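Local coordinates for probable leucine/isoleucine/valine-binding protein (Rhodopirellula baltica, PDB 4KV7), which probably binds branched-chain amino acids or related small ligands as a periplasmic solute-binding protein, at residues Gly337-Asp340 with Pro346-Leu349; Pro111-Phe116 with Gly310-Lys315; Thr318-Lys321 with Ser327-Ala330. The protein carries 1 engineered substitution. One frame throughout, in Å; residues are numbered along the deposited sequence. Where two conformers were deposited one is given.

Contact 2 is the core contact. It has no hydrogen bond between its segments and fixes helix 301-319 to the short parallel sheet that holds strand 112-113. Contacts 1 and 3 are partly buried. Contact 3 uses the end of the same helix, where the chain turns into helix 326-335. Contact 1 follows that second helix and pairs its exit with strand 347-349. It is the contact with hydrogen bonds between its segments. The chemistry thus runs from backbone bonding in contact 1 to van der Waals packing in contacts 2 and 3. Contact 2 touches both others: it meets contact 1 through Ile312, and its Pro111 meets Ile329 and Ala330 of contact 3.

Contact 1 of 3, residues Gly337-Asp340 with Pro346-Leu349; sequences GQFD and PLTL
Phe339 and Leu347 form the hydrogen-bonded pair nearest the loop of a short antiparallel beta hairpin. Phe339 N reaches Leu347 O at 2.8 Å, and Leu347 N returns to Phe339 O at the same length, nearly along the C=O axis. At the other end, the carbonyl of Gly337 takes a bond from Leu349 N at 2.9 Å. That N lies above the carbonyl plane, 39° out of it. On one face of the hairpin, CG of Phe339 sits between its own backbone N and carbonyl carbon (chi1 66°). This brings the ring back over Leu347. The CB of Leu347 lies over the ring face, offset toward the rim, in a CH-pi contact 3.8 Å from the centroid. On the other face, Gln338 is extended and runs alongside Pro346 and Thr348. Its CG lies 3.7 Å from Pro346 CB and 3.8 Å from Thr348 CG2. This face is the more exposed one.

Further out, helix 301-319 backs the buried face, with Ile312 against Leu347 and Lys315 against Phe339. Gly337, at positive phi, is where the chain leaves helix 326-335 to enter the hairpin. On the exposed face, Thr348 OG1 is hydrogen-bonded to Asp353 OD2.

Contact 2 of 3, residues Pro111-Phe116 with Gly310-Lys315; sequences PFFGAF and GRILVK
Phe113 carries this contact by pushing the far end of its ring against Ile312 and Leu313 of helix 301-319. Phe113 lies on strand 112-113, which runs between strands 89-90 and 131-132 in the parallel sheet of this lobe. The helix packs across one side of the sheet. This is the alpha/beta layering of a periplasmic binding protein lobe.

The tight part is at Ile312. CZ of Phe113 lies 3.5 Å from CG2 of Ile312 and 3.8 Å from CB of the same residue. The two side chains cross at about a right angle. The ring reaches this far because CG of Phe113 is anti to its backbone N (chi1 175°), and CB already points at the helix. Val309, one turn earlier on the helix, also touches the ring.

The Leu313 side is looser. CE2 of Phe113 is 4.1 Å from Leu313 CB, and the same carbon lies 4.0 Å from the helix backbone at Leu313 N. Leu313 packs as well on Phe45 of helix 31-50. The solvent side of helix 301-319 belongs to other residues. Arg311 points away and forms a salt bridge with Glu285, while Lys315 is exposed.

With alanine at position 113 the ring is lost, and a gap would probably open between strand and helix, leaving the CG2 methyl of Ile312 without its aromatic neighbour. No hydrogen bond or charge joins the two segments. The contact therefore depends on shape and on the exclusion of water, and the two segments meet here without directional bonds.

Contact 3 of 3, residues Thr318-Lys321 with Ser327-Ala330; sequences TSIK and SSIA
Ile320 reaches across to Ser328 and Ile329 where a short loop joins helix 301-319 to helix 326-335 in the periplasmic binding protein fold. Ile320 lies in the loop after helix 301-319, and helix 326-335 starts a few residues later.

The apolar contact is made by the tip of Ile320. Its CG1 is anti to the carbonyl carbon (chi1 -65°), and its chain extends from there, carrying CD1 to within 3.9 Å of Ile329 CG1. CB of Ile329 points away from Ile320, and Ile320 touches its CG1. The Ile329 side chain also packs on Leu87 and Ile324. Ala332, one turn further on, also touches Ile320.

The polar groups take no hydrogen bond across the contact. Ser328 OG gives its hydrogen bond to Glu323 O and accepts another from Ser325 N. These bonds tie the start of helix 326-335 to the connection before it.

Mixed contacts fill in the rest. Two methyls of Ile320, CD1 and CG2, approach the already bonded hydroxyl of Ser328 from the same side. CD1 of Ile320 lies 3.7 Å from both Ser328 OG and the carbonyl oxygen, Ser328 O.

Contact 1 of 3, residues Gly337-Asp340 with Pro346-Leu349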
loop_
_atom_site.group_PDB
_atom_site.type_symbol
_atom_site.label_atom_id
_atom_site.label_comp_id
_atom_site.label_asym_id
_atom_site.label_seq_id
_atom_site.Cartn_x
_atom_site.Cartn_y
_atom_site.Cartn_z
ATOM N N GLY A 337 20.301 -5.518 5.596
ATOM C CA GLY A 337 21.197 -4.425 5.246
ATOM C C GLY A 337 20.810 -3.775 3.931
ATOM O O GLY A 337 19.629 -3.598 3.639
ATOM N N GLN A 338 21.810 -3.387 3.145
ATOM C CA GLN A 338 21.545 -2.914 1.796
ATOM C C GLN A 338 21.506 -4.112 0.863
ATOM O O GLN A 338 22.463 -4.886 0.793
ATOM C CB GLN A 338 22.586 -1.895 1.329
ATOM C CG GLN A 338 22.232 -1.306 -0.027
ATOM C CD GLN A 338 23.195 -0.232 -0.472
ATOM O OE1 GLN A 338 23.393 0.769 0.219
ATOM N NE2 GLN A 338 23.803 -0.432 -1.635
ATOM N N PHE A 339 20.398 -4.278 0.159
ATOM C CA PHE A 339 20.223 -5.461 -0.671
ATOM C C PHE A 339 19.496 -5.137 -1.966
ATOM O O PHE A 339 18.879 -4.082 -2.114
ATOM C CB PHE A 339 19.529 -6.596 0.104
ATOM C CG PHE A 339 18.107 -6.300 0.507
ATOM C CD1 PHE A 339 17.831 -5.473 1.590
ATOM C CD2 PHE A 339 17.047 -6.884 -0.170
ATOM C CE1 PHE A 339 16.533 -5.214 1.970
ATOM C CE2 PHE A 339 15.745 -6.629 0.207
ATOM C CZ PHE A 339 15.483 -5.793 1.277
ATOM N N ASP A 340 19.598 -6.063 -2.908
ATOM C CA ASP A 340 19.063 -5.879 -4.244
ATOM C C ASP A 340 18.162 -7.062 -4.553
ATOM O O ASP A 340 18.580 -8.212 -4.416
ATOM C CB ASP A 340 20.222 -5.823 -5.240
ATOM C CG ASP A 340 19.768 -5.634 -6.673
ATOM O OD1 ASP A 340 18.647 -5.125 -6.896
ATOM O OD2 ASP A 340 20.553 -5.987 -7.581
ATOM N N PRO A 346 18.741 -0.231 -4.855
ATOM C CA PRO A 346 18.844 -1.022 -3.626
ATOM C C PRO A 346 17.804 -0.670 -2.571
ATOM O O PRO A 346 17.321 0.459 -2.478
ATOM C CB PRO A 346 20.249 -0.688 -3.111
ATOM C CG PRO A 346 20.532 0.657 -3.666
ATOM C CD PRO A 346 19.897 0.668 -5.021
ATOM N N LEU A 347 17.456 -1.681 -1.789
ATOM C CA LEU A 347 16.628 -1.526 -0.604
ATOM C C LEU A 347 17.547 -1.541 0.607
ATOM O O LEU A 347 18.643 -2.089 0.543
ATOM C CB LEU A 347 15.627 -2.677 -0.513
ATOM C CG LEU A 347 14.668 -2.795 -1.695
ATOM C CD1 LEU A 347 13.730 -3.961 -1.469
ATOM C CD2 LEU A 347 13.878 -1.517 -1.859
ATOM N N THR A 348 17.113 -0.937 1.708
ATOM C CA THR A 348 17.925 -0.891 2.916
ATOM C C THR A 348 17.068 -1.138 4.148
ATOM O O THR A 348 16.058 -0.449 4.366
ATOM C CB THR A 348 18.624 0.472 3.072
ATOM O OG1 THR A 348 17.657 1.521 2.935
ATOM C CG2 THR A 348 19.695 0.649 2.019
ATOM N N LEU A 349 17.473 -2.118 4.950
ATOM C CA LEU A 349 16.841 -2.364 6.238
ATOM C C LEU A 349 17.931 -2.579 7.268
ATOM O O LEU A 349 19.023 -3.036 6.934
ATOM C CB LEU A 349 15.936 -3.596 6.174
ATOM C CG LEU A 349 14.614 -3.407 5.423
ATOM C CD1 LEU A 349 13.886 -4.735 5.269
ATOM C CD2 LEU A 349 13.715 -2.385 6.131
#

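Contact 2 of 3, residues Pro111-Phe116 with Gly310-Lys315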
loop_
_atom_site.group_PDB
_atom_site.type_symbol
_atom_site.label_atom_id
_atom_site.label_comp_id
_atom_site.label_asym_id
_atom_site.label_seq_id
_atom_site.Cartn_x
_atom_site.Cartn_y
_atom_site.Cartn_z
ATOM N N PRO A 111 6.731 -9.840 14.637
ATOM C CA PRO A 111 7.040 -8.897 13.552
ATOM C C PRO A 111 5.797 -8.560 12.738
ATOM O O PRO A 111 4.990 -9.439 12.424
ATOM C CB PRO A 111 8.059 -9.662 12.703
ATOM C CG PRO A 111 8.717 -10.597 13.667
ATOM C CD PRO A 111 7.633 -11.006 14.635
ATOM N N PHE A 112 5.651 -7.277 12.419
ATOM C CA PHE A 112 4.519 -6.744 11.682
ATOM C C PHE A 112 5.144 -6.175 10.402
ATOM O O PHE A 112 5.646 -5.042 10.386
ATOM C CB PHE A 112 3.824 -5.665 12.522
ATOM C CG PHE A 112 2.493 -5.218 11.979
ATOM C CD1 PHE A 112 1.334 -5.930 12.256
ATOM C CD2 PHE A 112 2.395 -4.078 11.202
ATOM C CE1 PHE A 112 0.112 -5.513 11.759
ATOM C CE2 PHE A 112 1.165 -3.656 10.709
ATOM C CZ PHE A 112 0.031 -4.374 10.993
ATOM N N PHE A 113 5.167 -6.989 9.347
ATOM C CA PHE A 113 6.038 -6.748 8.201
ATOM C C PHE A 113 5.272 -6.482 6.913
ATOM O O PHE A 113 4.354 -7.226 6.557
ATOM C CB PHE A 113 6.990 -7.936 7.983
ATOM C CG PHE A 113 7.826 -7.799 6.741
ATOM C CD1 PHE A 113 8.744 -6.769 6.640
ATOM C CD2 PHE A 113 7.677 -8.664 5.663
ATOM C CE1 PHE A 113 9.496 -6.596 5.496
ATOM C CE2 PHE A 113 8.432 -8.504 4.519
ATOM C CZ PHE A 113 9.341 -7.468 4.430
ATOM N N GLY A 114 5.646 -5.407 6.222
ATOM C CA GLY A 114 5.130 -5.135 4.892
ATOM C C GLY A 114 3.677 -4.720 4.824
ATOM O O GLY A 114 2.996 -4.993 3.835
ATOM N N ALA A 115 3.194 -4.050 5.861
ATOM C CA ALA A 115 1.806 -3.595 5.867
ATOM C C ALA A 115 1.500 -2.662 4.687
ATOM O O ALA A 115 2.292 -1.772 4.358
ATOM C CB ALA A 115 1.491 -2.920 7.183
ATOM N N PHE A 116 0.351 -2.877 4.059
ATOM C CA PHE A 116 -0.121 -2.051 2.945
ATOM C C PHE A 116 -0.726 -0.776 3.527
ATOM O O PHE A 116 -1.937 -0.653 3.718
ATOM C CB PHE A 116 -1.114 -2.875 2.114
ATOM C CG PHE A 116 -1.599 -2.215 0.838
ATOM C CD1 PHE A 116 -2.763 -1.466 0.819
ATOM C CD2 PHE A 116 -0.925 -2.410 -0.361
ATOM C CE1 PHE A 116 -3.229 -0.902 -0.353
ATOM C CE2 PHE A 116 -1.393 -1.839 -1.547
ATOM C CZ PHE A 116 -2.544 -1.085 -1.537
ATOM N N GLY A 310 6.465 -10.792 0.035
ATOM C CA GLY A 310 6.748 -12.212 0.142
ATOM C C GLY A 310 8.195 -12.536 -0.200
ATOM O O GLY A 310 8.843 -13.331 0.496
ATOM N N ARG A 311 8.713 -11.930 -1.267
ATOM C CA ARG A 311 10.099 -12.150 -1.675
ATOM C C ARG A 311 11.087 -11.720 -0.596
ATOM O O ARG A 311 12.051 -12.424 -0.313
ATOM C CB ARG A 311 10.411 -11.413 -2.984
ATOM C CG ARG A 311 9.902 -12.083 -4.259
ATOM C CD ARG A 311 10.724 -13.309 -4.622
ATOM N NE ARG A 311 12.115 -12.947 -4.872
ATOM C CZ ARG A 311 12.580 -12.512 -6.042
ATOM N NH1 ARG A 311 11.772 -12.406 -7.091
ATOM N NH2 ARG A 311 13.864 -12.200 -6.171
ATOM N N ILE A 312 10.854 -10.557 0.004
ATOM C CA ILE A 312 11.746 -10.074 1.054
ATOM C C ILE A 312 11.689 -10.972 2.286
ATOM O O ILE A 312 12.723 -11.312 2.864
ATOM C CB ILE A 312 11.438 -8.615 1.433
ATOM C CG1 ILE A 312 11.652 -7.700 0.224
ATOM C CG2 ILE A 312 12.300 -8.168 2.611
ATOM C CD1 ILE A 312 11.120 -6.299 0.416
ATOM N N LEU A 313 10.484 -11.367 2.670
ATOM C CA LEU A 313 10.303 -12.280 3.792
ATOM C C LEU A 313 11.058 -13.588 3.576
ATOM O O LEU A 313 11.787 -14.052 4.464
ATOM C CB LEU A 313 8.820 -12.567 4.000
ATOM C CG LEU A 313 8.506 -13.535 5.138
ATOM C CD1 LEU A 313 8.941 -12.963 6.478
ATOM C CD2 LEU A 313 7.027 -13.868 5.127
ATOM N N VAL A 314 10.900 -14.180 2.392
ATOM C CA VAL A 314 11.591 -15.427 2.081
ATOM C C VAL A 314 13.106 -15.247 2.107
ATOM O O VAL A 314 13.821 -16.082 2.663
ATOM C CB VAL A 314 11.101 -16.012 0.731
ATOM C CG1 VAL A 314 12.020 -17.125 0.248
ATOM C CG2 VAL A 314 9.653 -16.503 0.857
ATOM N N LYS A 315 13.596 -14.157 1.524
ATOM C CA LYS A 315 15.020 -13.849 1.580
ATOM C C LYS A 315 15.518 -13.790 3.028
ATOM O O LYS A 315 16.547 -14.382 3.365
ATOM C CB LYS A 315 15.305 -12.531 0.853
ATOM C CG LYS A 315 16.783 -12.143 0.794
ATOM C CD LYS A 315 16.981 -10.899 -0.072
ATOM C CE LYS A 315 18.438 -10.480 -0.175
ATOM N NZ LYS A 315 19.202 -11.393 -1.077
#

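Contact 3 of 3, residues Thr318-Lys321 with Ser327-Ala330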
loop_
_atom_site.group_PDB
_atom_site.type_symbol
_atom_site.label_atom_id
_atom_site.label_comp_id
_atom_site.label_asym_id
_atom_site.label_seq_id
_atom_site.Cartn_x
_atom_site.Cartn_y
_atom_site.Cartn_z
ATOM N N THR A 318 15.513 -17.342 4.587
ATOM C CA THR A 318 16.597 -18.157 4.031
ATOM C C THR A 318 17.917 -17.934 4.768
ATOM O O THR A 318 18.747 -18.843 4.884
ATOM C CB THR A 318 16.804 -17.854 2.522
ATOM O OG1 THR A 318 15.609 -18.171 1.801
ATOM C CG2 THR A 318 17.952 -18.663 1.943
ATOM N N SER A 319 18.100 -16.723 5.284
ATOM C CA SER A 319 19.345 -16.347 5.938
ATOM C C SER A 319 19.470 -16.872 7.359
ATOM O O SER A 319 20.552 -16.842 7.937
ATOM C CB SER A 319 19.496 -14.826 5.961
ATOM O OG SER A 319 18.670 -14.240 6.952
ATOM N N ILE A 320 18.367 -17.339 7.931
ATOM C CA ILE A 320 18.376 -17.732 9.330
ATOM C C ILE A 320 19.142 -19.025 9.527
ATOM O O ILE A 320 18.927 -20.000 8.808
ATOM C CB ILE A 320 16.943 -17.896 9.886
ATOM C CG1 ILE A 320 16.223 -16.548 9.895
ATOM C CG2 ILE A 320 16.973 -18.473 11.300
ATOM C CD1 ILE A 320 14.755 -16.632 10.263
ATOM N N LYS A 321 20.041 -19.017 10.505
ATOM C CA LYS A 321 20.704 -20.229 10.951
ATOM C C LYS A 321 20.163 -20.575 12.324
ATOM O O LYS A 321 20.303 -19.797 13.266
ATOM C CB LYS A 321 22.214 -20.030 11.035
ATOM C CG LYS A 321 22.848 -19.490 9.768
ATOM C CD LYS A 321 24.362 -19.497 9.913
ATOM C CE LYS A 321 25.057 -18.984 8.662
ATOM N NZ LYS A 321 24.852 -19.888 7.495
ATOM N N SER A 327 11.527 -13.950 16.979
ATOM C CA SER A 327 12.742 -13.199 17.257
ATOM C C SER A 327 13.782 -13.346 16.144
ATOM O O SER A 327 14.415 -12.369 15.752
ATOM C CB SER A 327 13.333 -13.599 18.609
ATOM O OG SER A 327 13.725 -14.959 18.616
ATOM N N SER A 328 13.953 -14.555 15.617
ATOM C CA SER A 328 14.955 -14.710 14.564
ATOM C C SER A 328 14.496 -14.095 13.236
ATOM O O SER A 328 15.315 -13.673 12.429
ATOM C CB SER A 328 15.410 -16.166 14.404
ATOM O OG SER A 328 14.376 -16.981 13.890
ATOM N N ILE A 329 13.187 -14.015 13.014
ATOM C CA ILE A 329 12.695 -13.339 11.820
ATOM C C ILE A 329 12.899 -11.826 11.918
ATOM O O ILE A 329 13.348 -11.198 10.965
ATOM C CB ILE A 329 11.237 -13.698 11.512
ATOM C CG1 ILE A 329 11.178 -15.133 10.980
ATOM C CG2 ILE A 329 10.626 -12.712 10.505
ATOM C CD1 ILE A 329 9.787 -15.671 10.803
ATOM N N ALA A 330 12.604 -11.255 13.081
ATOM C CA ALA A 330 12.833 -9.833 13.297
ATOM C C ALA A 330 14.312 -9.507 13.060
ATOM O O ALA A 330 14.643 -8.541 12.372
ATOM C CB ALA A 330 12.407 -9.437 14.702
#